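Local coordinates for ancylostoma secreted protein 1 (Necator americanus, PDB 3NT8), which is probably associated with the transition of infective hookworm larvae to parasitism and carries two CAP domains in a single chain, at residues A100-S105 against C175-V180; A269-M274 against V397-G402; V220-Q225 against T234-D239; C291-S296 against F380-C385. All coordinates share one frame; numbering follows the deposited sequence.

Interaction 1 of 4, residues A100-S105 against C175-V180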
loop_
_atom_site.group_PDB
_atom_site.type_symbol
_atom_site.label_atom_id
_atom_site.label_comp_id
_atom_site.label_asym_id
_atom_site.label_seq_id
_atom_site.Cartn_x
_atom_site.Cartn_y
_atom_site.Cartn_z
ATOM N N ALA A 100 10.389 -5.352 -2.091
ATOM C CA ALA A 100 11.208 -4.761 -1.046
ATOM C C ALA A 100 12.341 -5.765 -0.681
ATOM O O ALA A 100 12.219 -6.948 -0.898
ATOM C CB ALA A 100 10.337 -4.446 0.146
ATOM N N GLN A 101 13.435 -5.271 -0.142
ATOM C CA GLN A 101 14.569 -6.102 0.127
ATOM C C GLN A 101 15.147 -5.919 1.530
ATOM O O GLN A 101 15.288 -4.824 2.006
ATOM C CB GLN A 101 15.678 -5.847 -0.918
ATOM C CG GLN A 101 16.938 -6.668 -0.703
ATOM C CD GLN A 101 17.951 -6.465 -1.819
ATOM O OE1 GLN A 101 17.849 -5.530 -2.625
ATOM N NE2 GLN A 101 18.937 -7.297 -1.840
ATOM N N ASN A 102 15.497 -7.045 2.140
ATOM C CA ASN A 102 16.204 -7.128 3.384
ATOM C C ASN A 102 17.580 -7.746 3.122
ATOM O O ASN A 102 17.694 -8.717 2.373
ATOM C CB ASN A 102 15.430 -8.030 4.339
ATOM C CG ASN A 102 14.482 -7.270 5.254
ATOM O OD1 ASN A 102 14.452 -6.059 5.264
ATOM N ND2 ASN A 102 13.678 -8.010 6.015
ATOM N N THR A 103 18.612 -7.202 3.758
ATOM C CA THR A 103 19.985 -7.589 3.457
ATOM C C THR A 103 20.898 -7.558 4.708
ATOM O O THR A 103 20.702 -6.736 5.664
ATOM C CB THR A 103 20.603 -6.706 2.293
ATOM O OG1 THR A 103 21.853 -7.274 1.915
ATOM C CG2 THR A 103 20.844 -5.271 2.755
ATOM N N MET A 104 21.860 -8.484 4.706
ATOM C CA MET A 104 22.771 -8.650 5.839
ATOM C C MET A 104 24.095 -9.162 5.317
ATOM O O MET A 104 24.143 -10.056 4.473
ATOM C CB MET A 104 22.232 -9.647 6.860
ATOM C CG MET A 104 23.088 -9.873 8.013
ATOM S SD MET A 104 23.115 -8.416 8.999
ATOM C CE MET A 104 24.085 -9.129 10.349
ATOM N N SER A 105 25.161 -8.610 5.868
ATOM C CA SER A 105 26.496 -9.009 5.465
ATOM C C SER A 105 27.288 -9.542 6.661
ATOM O O SER A 105 27.310 -8.927 7.730
ATOM C CB SER A 105 27.211 -7.845 4.768
ATOM O OG SER A 105 28.528 -8.240 4.378
ATOM N N CYS A 175 16.621 -11.338 1.493
ATOM C CA CYS A 175 15.257 -11.801 1.193
ATOM C C CYS A 175 14.604 -10.616 0.552
ATOM O O CYS A 175 14.884 -9.479 0.927
ATOM C CB CYS A 175 14.449 -12.183 2.467
ATOM S SG CYS A 175 14.928 -13.651 3.361
ATOM N N ILE A 176 13.750 -10.906 -0.438
ATOM C CA ILE A 176 12.921 -9.908 -1.102
ATOM C C ILE A 176 11.459 -10.282 -0.935
ATOM O O ILE A 176 11.138 -11.463 -0.735
ATOM C CB ILE A 176 13.227 -9.752 -2.643
ATOM C CG1 ILE A 176 13.381 -11.092 -3.321
ATOM C CG2 ILE A 176 14.445 -8.923 -2.906
ATOM C CD1 ILE A 176 13.285 -10.955 -4.781
ATOM N N TYR A 177 10.583 -9.282 -1.005
ATOM C CA TYR A 177 9.171 -9.444 -0.592
ATOM C C TYR A 177 8.314 -8.684 -1.555
ATOM O O TYR A 177 8.671 -7.584 -1.917
ATOM C CB TYR A 177 8.941 -8.840 0.812
ATOM C CG TYR A 177 9.854 -9.370 1.865
ATOM C CD1 TYR A 177 9.411 -10.334 2.791
ATOM C CD2 TYR A 177 11.123 -8.866 2.012
ATOM C CE1 TYR A 177 10.247 -10.771 3.783
ATOM C CE2 TYR A 177 11.948 -9.312 3.018
ATOM C CZ TYR A 177 11.504 -10.255 3.905
ATOM O OH TYR A 177 12.315 -10.756 4.863
ATOM N N ASN A 178 7.182 -9.244 -1.964
ATOM C CA ASN A 178 6.309 -8.584 -2.895
ATOM C C ASN A 178 5.385 -7.516 -2.244
ATOM O O ASN A 178 4.338 -7.162 -2.821
ATOM C CB ASN A 178 5.452 -9.602 -3.662
ATOM C CG ASN A 178 4.386 -10.293 -2.767
ATOM O OD1 ASN A 178 4.527 -10.346 -1.539
ATOM N ND2 ASN A 178 3.332 -10.843 -3.396
ATOM N N GLY A 179 5.750 -7.037 -1.055
ATOM C CA GLY A 179 5.008 -5.949 -0.431
ATOM C C GLY A 179 6.011 -5.021 0.226
ATOM O O GLY A 179 7.115 -5.458 0.638
ATOM N N VAL A 180 5.603 -3.762 0.361
ATOM C CA VAL A 180 6.420 -2.729 0.957
ATOM C C VAL A 180 5.913 -2.341 2.384
ATOM O O VAL A 180 4.787 -1.838 2.547
ATOM C CB VAL A 180 6.480 -1.502 -0.024
ATOM C CG1 VAL A 180 7.332 -0.381 0.556
ATOM C CG2 VAL A 180 7.037 -1.982 -1.399
#
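A100 and Y177 face each other as an antiparallel hydrogen-bonded pair: A100 N donates to Y177 O at 2.8 Å, and Y177 N donates to A100 O at 2.9 Å. At the next such pair N102 N reaches C175 O at 2.8 Å in an almost straight bond (177°), while C175 N bonds to N102 O. Between them Q101 and I176 form a non-hydrogen-bonded pair, and Q101 CA comes to 4.3 Å from I176 CA. The strands are 100-107, at one margin, and 170-177 of the mixed sheet in the first alpha-beta-alpha sandwich of the CAP fold. The face holding A100, N102 and Y177 is the tight one. N102 CB lies in the plane of the Y177 ring at its edge, the amide stands 79° to the ring, and ND2 makes a weak bond of 3.3 Å to Y177 OH. H44 also holds that hydroxyl, and N102 OD1 bonds to N151 of helix 147-153. A100 CB sits 3.4 Å from G179 O. The other face is looser at Q101, which is partly exposed and meets I176 only lightly, Q101 CB lying 3.9 Å from I176 CG2; CG turned anti to the backbone N (chi1 179°) starts an extended chain whose amide end bonds to A94.

Interaction 2 of 4, residues A269-M274 against V397-G402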
loop_
_atom_site.group_PDB
_atom_site.type_symbol
_atom_site.label_atom_id
_atom_site.label_comp_id
_atom_site.label_asym_id
_atom_site.label_seq_id
_atom_site.Cartn_x
_atom_site.Cartn_y
_atom_site.Cartn_z
ATOM N N ALA A 269 -23.304 17.078 3.438
ATOM C CA ALA A 269 -24.730 17.085 3.033
ATOM C C ALA A 269 -25.006 16.567 1.623
ATOM O O ALA A 269 -26.122 16.079 1.349
ATOM C CB ALA A 269 -25.343 18.500 3.170
ATOM N N LYS A 270 -24.070 16.769 0.697
ATOM C CA LYS A 270 -24.309 16.358 -0.699
ATOM C C LYS A 270 -23.072 15.792 -1.405
ATOM O O LYS A 270 -22.673 16.292 -2.473
ATOM C CB LYS A 270 -24.907 17.515 -1.524
ATOM C CG LYS A 270 -24.109 18.807 -1.553
ATOM C CD LYS A 270 -24.804 19.810 -2.428
ATOM C CE LYS A 270 -23.848 21.011 -2.575
ATOM N NZ LYS A 270 -22.408 20.564 -3.007
ATOM N N MET A 271 -22.486 14.763 -0.796
ATOM C CA MET A 271 -21.293 14.090 -1.285
ATOM C C MET A 271 -21.624 13.128 -2.386
ATOM O O MET A 271 -22.257 12.124 -2.154
ATOM C CB MET A 271 -20.590 13.351 -0.144
ATOM C CG MET A 271 -19.257 12.721 -0.548
ATOM S SD MET A 271 -17.856 13.876 -0.788
ATOM C CE MET A 271 -17.748 14.517 0.901
ATOM N N LEU A 272 -21.204 13.434 -3.594
ATOM C CA LEU A 272 -21.582 12.627 -4.744
ATOM C C LEU A 272 -20.758 11.327 -4.851
ATOM O O LEU A 272 -19.556 11.271 -4.498
ATOM C CB LEU A 272 -21.376 13.459 -6.002
ATOM C CG LEU A 272 -22.313 14.658 -6.154
ATOM C CD1 LEU A 272 -21.671 15.559 -7.217
ATOM C CD2 LEU A 272 -23.697 14.210 -6.565
ATOM N N LYS A 273 -21.414 10.280 -5.323
ATOM C CA LYS A 273 -20.748 9.001 -5.518
ATOM C C LYS A 273 -19.983 9.084 -6.816
ATOM O O LYS A 273 -20.546 9.465 -7.822
ATOM C CB LYS A 273 -21.779 7.850 -5.605
ATOM C CG LYS A 273 -21.134 6.439 -5.639
ATOM C CD LYS A 273 -22.215 5.328 -5.493
ATOM C CE LYS A 273 -21.588 3.968 -5.235
ATOM N NZ LYS A 273 -22.618 2.918 -5.405
ATOM N N MET A 274 -18.708 8.719 -6.800
ATOM C CA MET A 274 -17.907 8.755 -8.032
ATOM C C MET A 274 -18.222 7.604 -8.968
ATOM O O MET A 274 -18.473 6.484 -8.542
ATOM C CB MET A 274 -16.392 8.742 -7.733
ATOM C CG MET A 274 -15.837 10.047 -7.215
ATOM S SD MET A 274 -14.169 9.893 -6.582
ATOM C CE MET A 274 -13.781 11.639 -6.488
ATOM N N VAL A 397 -15.275 25.744 0.476
ATOM C CA VAL A 397 -15.387 24.543 1.271
ATOM C C VAL A 397 -15.105 23.295 0.399
ATOM O O VAL A 397 -15.391 23.277 -0.795
ATOM C CB VAL A 397 -16.747 24.414 1.944
ATOM C CG1 VAL A 397 -16.981 25.543 3.021
ATOM C CG2 VAL A 397 -17.758 24.424 0.921
ATOM N N ILE A 398 -14.499 22.272 1.002
ATOM C CA ILE A 398 -14.176 21.040 0.278
ATOM C C ILE A 398 -15.498 20.310 0.001
ATOM O O ILE A 398 -15.699 19.719 -1.066
ATOM C CB ILE A 398 -13.207 20.129 1.063
ATOM C CG1 ILE A 398 -11.926 20.854 1.435
ATOM C CG2 ILE A 398 -12.913 18.797 0.313
ATOM C CD1 ILE A 398 -11.289 20.261 2.702
ATOM N N TYR A 399 -16.392 20.337 0.968
ATOM C CA TYR A 399 -17.739 19.763 0.771
ATOM C C TYR A 399 -18.736 20.530 1.644
ATOM O O TYR A 399 -18.354 21.098 2.718
ATOM C CB TYR A 399 -17.780 18.258 1.049
ATOM C CG TYR A 399 -17.214 17.778 2.378
ATOM C CD1 TYR A 399 -17.959 17.894 3.565
ATOM C CD2 TYR A 399 -15.971 17.181 2.426
ATOM C CE1 TYR A 399 -17.482 17.453 4.757
ATOM C CE2 TYR A 399 -15.461 16.697 3.614
ATOM C CZ TYR A 399 -16.236 16.854 4.788
ATOM O OH TYR A 399 -15.810 16.423 5.987
ATOM N N THR A 400 -19.996 20.590 1.174
ATOM C CA THR A 400 -21.071 21.276 1.900
ATOM C C THR A 400 -21.429 20.427 3.116
ATOM O O THR A 400 -21.672 19.187 3.021
ATOM C CB THR A 400 -22.344 21.409 1.042
ATOM O OG1 THR A 400 -22.018 22.118 -0.148
ATOM C CG2 THR A 400 -23.465 22.207 1.825
ATOM N N MET A 401 -21.519 21.113 4.225
ATOM C CA MET A 401 -21.659 20.522 5.507
ATOM C C MET A 401 -23.114 20.401 5.980
ATOM O O MET A 401 -23.929 21.349 5.869
ATOM C CB MET A 401 -20.779 21.320 6.518
ATOM C CG MET A 401 -19.294 21.085 6.404
ATOM S SD MET A 401 -18.377 22.139 7.526
ATOM C CE MET A 401 -18.499 23.678 6.576
ATOM N N GLY A 402 -23.449 19.214 6.468
ATOM C CA GLY A 402 -24.837 18.938 6.944
ATOM C C GLY A 402 -25.104 17.438 7.018
ATOM O O GLY A 402 -24.221 16.625 6.787
HETATM O O HOH W 1 -21.383 17.712 0.707
HETATM O O HOH W 2 -20.035 22.525 -1.563
#
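The Y399 ring is met obliquely by the M271 methyl group, with M271 CE 3.5 Å from Y399 CD2 and 3.6 Å from Y399 CG. That approach depends on a folded methionine chain: CG leaves anti to the backbone N (chi1 -175°), then bends at chi2 and again at chi3, bringing CE back to the tyrosine. The far end of Y399 is tied elsewhere, its OH bonding to P266 O, and Y359 of helix 357-363 and V252 of helix 235-253 also touch this side chain. Next along the chain, T400 O collects two hydrogens. A269 N donates to T400 O at 2.7 Å with an N-H...O angle of 169°, and a water lying 2.8 Å from T400 O donates to it while accepting from K270 N at 2.8 Å, so two successive amides converge on one carbonyl, the second through the water. Alongside, A269 CB rests 3.8 Å from G402 CA. The K270 chain runs at a slant past T400, its last methylene carbon CE lying 3.2 Å from T400 OG1, and its NZ forms a salt bridge with D365, whose carboxylate also accepts from T400 N. Neither segment is helix or strand, and the contact is a loop-to-loop one: the run leading into strand 275-276 of the second CAP sheet is joined to the chain that follows strand 381-388 on its way to the disulfide-linked C-terminal tail.

Interaction 3 of 4, residues V220-Q225 against T234-D239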
loop_
_atom_site.group_PDB
_atom_site.type_symbol
_atom_site.label_atom_id
_atom_site.label_comp_id
_atom_site.label_asym_id
_atom_site.label_seq_id
_atom_site.Cartn_x
_atom_site.Cartn_y
_atom_site.Cartn_z
ATOM N N VAL A 220 -6.723 -13.952 -10.235
ATOM C CA VAL A 220 -7.798 -13.849 -11.210
ATOM C C VAL A 220 -7.225 -13.148 -12.476
ATOM O O VAL A 220 -6.465 -12.162 -12.354
ATOM C CB VAL A 220 -9.035 -13.145 -10.577
ATOM C CG1 VAL A 220 -8.636 -11.845 -9.873
ATOM C CG2 VAL A 220 -10.115 -12.882 -11.585
ATOM N N PRO A 221 -7.533 -13.681 -13.686
ATOM C CA PRO A 221 -7.018 -13.052 -14.920
ATOM C C PRO A 221 -7.534 -11.641 -15.194
ATOM O O PRO A 221 -8.729 -11.411 -15.094
ATOM C CB PRO A 221 -7.433 -14.039 -16.028
ATOM C CG PRO A 221 -7.354 -15.378 -15.315
ATOM C CD PRO A 221 -7.933 -15.081 -13.928
ATOM N N GLU A 222 -6.607 -10.741 -15.557
ATOM C CA GLU A 222 -6.834 -9.287 -15.737
ATOM C C GLU A 222 -7.639 -9.069 -16.985
ATOM O O GLU A 222 -7.353 -9.678 -18.031
ATOM C CB GLU A 222 -5.498 -8.531 -15.831
ATOM C CG GLU A 222 -4.647 -8.584 -14.580
ATOM C CD GLU A 222 -5.363 -7.946 -13.392
ATOM O OE1 GLU A 222 -6.045 -6.926 -13.607
ATOM O OE2 GLU A 222 -5.287 -8.482 -12.254
ATOM N N THR A 223 -8.673 -8.236 -16.885
ATOM C CA THR A 223 -9.504 -7.980 -18.043
ATOM C C THR A 223 -9.573 -6.472 -18.335
ATOM O O THR A 223 -9.170 -5.640 -17.510
ATOM C CB THR A 223 -10.895 -8.470 -17.816
ATOM O OG1 THR A 223 -11.361 -7.913 -16.600
ATOM C CG2 THR A 223 -10.944 -10.011 -17.712
ATOM N N ASN A 224 -10.102 -6.120 -19.499
ATOM C CA ASN A 224 -10.213 -4.720 -19.880
ATOM C C ASN A 224 -11.500 -4.554 -20.659
ATOM O O ASN A 224 -11.460 -4.330 -21.859
ATOM C CB ASN A 224 -8.997 -4.230 -20.724
ATOM C CG ASN A 224 -9.147 -2.734 -21.179
ATOM O OD1 ASN A 224 -9.648 -1.890 -20.420
ATOM N ND2 ASN A 224 -8.708 -2.420 -22.411
ATOM N N GLN A 225 -12.626 -4.698 -19.980
ATOM C CA GLN A 225 -13.928 -4.517 -20.627
ATOM C C GLN A 225 -14.576 -3.128 -20.396
ATOM O O GLN A 225 -15.424 -2.708 -21.202
ATOM C CB GLN A 225 -14.869 -5.654 -20.233
ATOM C CG GLN A 225 -15.087 -5.781 -18.684
ATOM C CD GLN A 225 -15.881 -7.042 -18.240
ATOM O OE1 GLN A 225 -15.512 -8.198 -18.564
ATOM N NE2 GLN A 225 -16.964 -6.811 -17.450
ATOM N N THR A 234 -6.466 -1.964 -16.457
ATOM C CA THR A 234 -7.282 -3.151 -16.376
ATOM C C THR A 234 -8.393 -2.885 -15.408
ATOM O O THR A 234 -8.288 -2.002 -14.575
ATOM C CB THR A 234 -6.465 -4.385 -15.868
ATOM O OG1 THR A 234 -5.816 -4.101 -14.621
ATOM C CG2 THR A 234 -5.399 -4.759 -16.871
ATOM N N ASP A 235 -9.442 -3.699 -15.498
ATOM C CA ASP A 235 -10.633 -3.535 -14.704
ATOM C C ASP A 235 -10.380 -3.666 -13.216
ATOM O O ASP A 235 -11.059 -3.018 -12.441
ATOM C CB ASP A 235 -11.716 -4.518 -15.142
ATOM C CG ASP A 235 -12.149 -4.298 -16.561
ATOM O OD1 ASP A 235 -12.211 -3.136 -17.040
ATOM O OD2 ASP A 235 -12.460 -5.306 -17.228
ATOM N N SER A 236 -9.424 -4.504 -12.813
ATOM C CA SER A 236 -9.177 -4.710 -11.415
ATOM C C SER A 236 -8.640 -3.415 -10.828
ATOM O O SER A 236 -9.106 -2.969 -9.773
ATOM C CB SER A 236 -8.239 -5.932 -11.182
ATOM O OG SER A 236 -6.845 -5.604 -11.274
ATOM N N VAL A 237 -7.713 -2.774 -11.540
ATOM C CA VAL A 237 -7.082 -1.527 -11.080
ATOM C C VAL A 237 -8.087 -0.375 -11.003
ATOM O O VAL A 237 -8.043 0.396 -10.035
ATOM C CB VAL A 237 -5.828 -1.161 -11.894
ATOM C CG1 VAL A 237 -5.056 0.022 -11.269
ATOM C CG2 VAL A 237 -4.857 -2.400 -11.991
ATOM N N ARG A 238 -8.998 -0.305 -11.981
ATOM C CA ARG A 238 -10.060 0.684 -12.008
ATOM C C ARG A 238 -10.886 0.550 -10.749
ATOM O O ARG A 238 -11.130 1.543 -10.047
ATOM C CB ARG A 238 -10.952 0.526 -13.240
ATOM C CG ARG A 238 -10.227 0.719 -14.600
ATOM C CD ARG A 238 -11.138 0.565 -15.835
ATOM N NE ARG A 238 -10.410 0.934 -17.047
ATOM C CZ ARG A 238 -10.046 0.091 -18.012
ATOM N NH1 ARG A 238 -10.364 -1.197 -17.940
ATOM N NH2 ARG A 238 -9.362 0.537 -19.057
ATOM N N ASP A 239 -11.355 -0.666 -10.474
ATOM C CA ASP A 239 -12.212 -0.906 -9.293
ATOM C C ASP A 239 -11.474 -0.654 -7.969
ATOM O O ASP A 239 -12.087 -0.299 -6.982
ATOM C CB ASP A 239 -12.764 -2.312 -9.282
ATOM C CG ASP A 239 -13.648 -2.616 -10.470
ATOM O OD1 ASP A 239 -14.367 -1.702 -10.971
ATOM O OD2 ASP A 239 -13.645 -3.801 -10.881
HETATM O O HOH W 3 -9.097 -6.950 -14.356
#
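N224 and R238 meet with their flat groups nearly coplanar, 23° apart, where a loop folds back on the N-terminal turn of helix 235-253, with T234 at the N-cap. R238 presents its guanidinium end-on, and both nitrogens grip one oxygen: NH1 lies 2.7 Å and NH2 2.8 Å from N224 OD1, which stays near the guanidinium plane. R238 NE turns to E281 in a salt bridge, and NH1 also forms a weak bond, part of a salt bridge, to D235 OD1, so the arginine's rotation is well defined. D235 is crossed at about a right angle by both T223 and Q225. Its OD2 takes Q225 N at 2.8 Å on the syn lone pair and T223 OG1 at 2.9 Å on the anti side, while D235 N donates to T223 O at 2.8 Å. The first residue of the helix is thus held by backbone and side chain alike, although the T234 side chain makes no capping bond. E222, just before T223 in the chain, reaches the helix too. A bend at chi2 (-62°) brings its carboxylate back to the helix, where S236 OG, also bonded to N319, reaches OE1 at 2.8 Å on the syn lone pair, and T234 OG1 meets that oxygen at 3.0 Å on the anti side, 32° out of the carboxylate plane. A water donating to E222 OE1 accepts hydrogens from both T223 N and S236 N.

Interaction 4 of 4, residues C291-S296 against F380-C385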
loop_
_atom_site.group_PDB
_atom_site.type_symbol
_atom_site.label_atom_id
_atom_site.label_comp_id
_atom_site.label_asym_id
_atom_site.label_seq_id
_atom_site.Cartn_x
_atom_site.Cartn_y
_atom_site.Cartn_z
ATOM N N CYS A 291 6.004 9.965 -18.262
ATOM C CA CYS A 291 6.993 9.490 -17.290
ATOM C C CYS A 291 7.789 10.601 -16.612
ATOM O O CYS A 291 8.888 10.382 -16.062
ATOM C CB CYS A 291 7.923 8.458 -17.922
ATOM S SG CYS A 291 7.159 6.883 -18.032
ATOM N N VAL A 292 7.223 11.801 -16.656
ATOM C CA VAL A 292 7.753 12.896 -15.883
ATOM C C VAL A 292 6.877 13.145 -14.598
ATOM O O VAL A 292 5.706 13.566 -14.667
ATOM C CB VAL A 292 7.850 14.227 -16.722
ATOM C CG1 VAL A 292 8.579 15.267 -15.922
ATOM C CG2 VAL A 292 8.516 14.013 -18.165
ATOM N N TYR A 293 7.490 12.931 -13.439
ATOM C CA TYR A 293 6.799 13.097 -12.169
ATOM C C TYR A 293 6.462 14.567 -11.860
ATOM O O TYR A 293 7.199 15.275 -11.166
ATOM C CB TYR A 293 7.586 12.423 -11.042
ATOM C CG TYR A 293 6.840 12.552 -9.750
ATOM C CD1 TYR A 293 5.644 11.849 -9.572
ATOM C CD2 TYR A 293 7.301 13.388 -8.729
ATOM C CE1 TYR A 293 4.912 11.963 -8.417
ATOM C CE2 TYR A 293 6.590 13.496 -7.557
ATOM C CZ TYR A 293 5.377 12.774 -7.420
ATOM O OH TYR A 293 4.654 12.861 -6.297
ATOM N N GLN A 294 5.340 15.037 -12.398
ATOM C CA GLN A 294 4.917 16.400 -12.134
ATOM C C GLN A 294 3.461 16.486 -12.552
ATOM O O GLN A 294 2.920 15.542 -13.140
ATOM C CB GLN A 294 5.803 17.439 -12.896
ATOM C CG GLN A 294 6.002 17.136 -14.387
ATOM C CD GLN A 294 6.618 18.268 -15.216
ATOM O OE1 GLN A 294 7.404 19.085 -14.722
ATOM N NE2 GLN A 294 6.279 18.294 -16.497
ATOM N N HIS A 295 2.812 17.600 -12.253
ATOM C CA HIS A 295 1.462 17.810 -12.792
ATOM C C HIS A 295 1.471 18.028 -14.272
ATOM O O HIS A 295 2.391 18.676 -14.788
ATOM C CB HIS A 295 0.809 18.979 -12.128
ATOM C CG HIS A 295 0.182 18.602 -10.834
ATOM N ND1 HIS A 295 -0.954 17.815 -10.774
ATOM C CD2 HIS A 295 0.545 18.855 -9.556
ATOM C CE1 HIS A 295 -1.275 17.628 -9.510
ATOM N NE2 HIS A 295 -0.377 18.239 -8.751
ATOM N N SER A 296 0.472 17.490 -14.958
ATOM C CA SER A 296 0.147 17.964 -16.278
ATOM C C SER A 296 -0.360 19.415 -16.237
ATOM O O SER A 296 -0.899 19.910 -15.224
ATOM C CB SER A 296 -0.923 17.099 -16.911
ATOM O OG SER A 296 -2.112 17.099 -16.112
ATOM N N PHE A 380 10.621 4.628 -11.750
ATOM C CA PHE A 380 9.632 4.609 -10.674
ATOM C C PHE A 380 8.367 4.099 -11.278
ATOM O O PHE A 380 8.229 4.133 -12.507
ATOM C CB PHE A 380 9.397 5.979 -10.035
ATOM C CG PHE A 380 9.252 7.126 -11.020
ATOM C CD1 PHE A 380 8.047 7.384 -11.655
ATOM C CD2 PHE A 380 10.315 8.002 -11.246
ATOM C CE1 PHE A 380 7.915 8.467 -12.559
ATOM C CE2 PHE A 380 10.205 9.100 -12.163
ATOM C CZ PHE A 380 8.998 9.318 -12.822
ATOM N N THR A 381 7.479 3.560 -10.433
ATOM C CA THR A 381 6.094 3.272 -10.850
ATOM C C THR A 381 5.296 4.583 -10.636
ATOM O O THR A 381 5.289 5.127 -9.564
ATOM C CB THR A 381 5.503 2.121 -10.054
ATOM O OG1 THR A 381 6.400 0.997 -10.096
ATOM C CG2 THR A 381 4.158 1.711 -10.577
ATOM N N PHE A 382 4.612 5.058 -11.670
ATOM C CA PHE A 382 3.961 6.376 -11.709
ATOM C C PHE A 382 2.445 6.209 -11.685
ATOM O O PHE A 382 1.900 5.451 -12.468
ATOM C CB PHE A 382 4.422 7.067 -13.022
ATOM C CG PHE A 382 3.971 8.520 -13.177
ATOM C CD1 PHE A 382 3.729 9.294 -12.073
ATOM C CD2 PHE A 382 3.827 9.103 -14.448
ATOM C CE1 PHE A 382 3.342 10.629 -12.207
ATOM C CE2 PHE A 382 3.447 10.411 -14.575
ATOM C CZ PHE A 382 3.216 11.182 -13.433
ATOM N N GLY A 383 1.767 6.879 -10.744
ATOM C CA GLY A 383 0.318 6.761 -10.579
ATOM C C GLY A 383 -0.331 8.147 -10.731
ATOM O O GLY A 383 0.103 9.103 -10.092
ATOM N N VAL A 384 -1.288 8.266 -11.641
ATOM C CA VAL A 384 -1.985 9.549 -11.934
ATOM C C VAL A 384 -3.493 9.312 -11.819
ATOM O O VAL A 384 -4.036 8.371 -12.432
ATOM C CB VAL A 384 -1.666 10.123 -13.366
ATOM C CG1 VAL A 384 -2.479 11.494 -13.648
ATOM C CG2 VAL A 384 -0.151 10.322 -13.614
ATOM N N CYS A 385 -4.189 10.112 -11.019
ATOM C CA CYS A 385 -5.647 10.130 -11.120
ATOM C C CYS A 385 -6.173 11.533 -11.473
ATOM O O CYS A 385 -5.709 12.548 -10.956
ATOM C CB CYS A 385 -6.295 9.744 -9.792
ATOM S SG CYS A 385 -6.179 7.994 -9.372
#
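V292 O has neighbours both in its own loop and across the contact: Q294 N makes a weak hydrogen bond to it at 2.7 Å, spanning an inverse gamma turn centred on Y293, and F382 CZ approaches it obliquely at 3.7 Å. No hydrogen bond joins the two segments, so the evidence for the contact lies in how the rings meet the turn. Y293 CD1 is 3.7 Å from F382 CE1, and that carbon lies at the edge of the tyrosine ring, near its plane. The F382 ring has V384 CG2 over one face, 3.5 Å above the plane and offset toward the rim. With chi1 at 45° the F380 ring is carried to the beginning of the loop, where F380 CZ lies 3.4 Å from C291 O and 3.8 Å from Y293 CB; F382 CB is in plane at the edge of this ring. On strand 305-311, K310 adds a cation-pi contact to Y293. C291, leaving helix 278-288 with a positive phi of 67°, is bonded by a disulfide to C377, a residue that the F382 side chain also touches. F382 of strand 381-388, with F380 just ahead of it in the chain, thereby meets the loop between helix 278-288 and strand 305-311, within the alpha-beta-alpha sandwich of the second CAP domain.

Overall arrangement
From the N terminus, interaction 1 comes first: it closes a loop of 69 residues by pairing strand 100-107 with strand 170-177 in the sheet of the first CAP domain. Interaction 3 follows in series, a local fold-back with eight residues between its segments, tying the chain after strand 213-215 to the start of helix 235-253. Interaction 2 then opens at 269-274 and closes only at 397-402, joining the loop ahead of strand 275-276 to the loop after strand 381-388. Its long loop contains the whole of interaction 4, which joins 291-296 to strand 381-388; none of the four cross. Interactions 1 and 2 lie on opposite sides of the chain's centre, with centres about 42 Å apart.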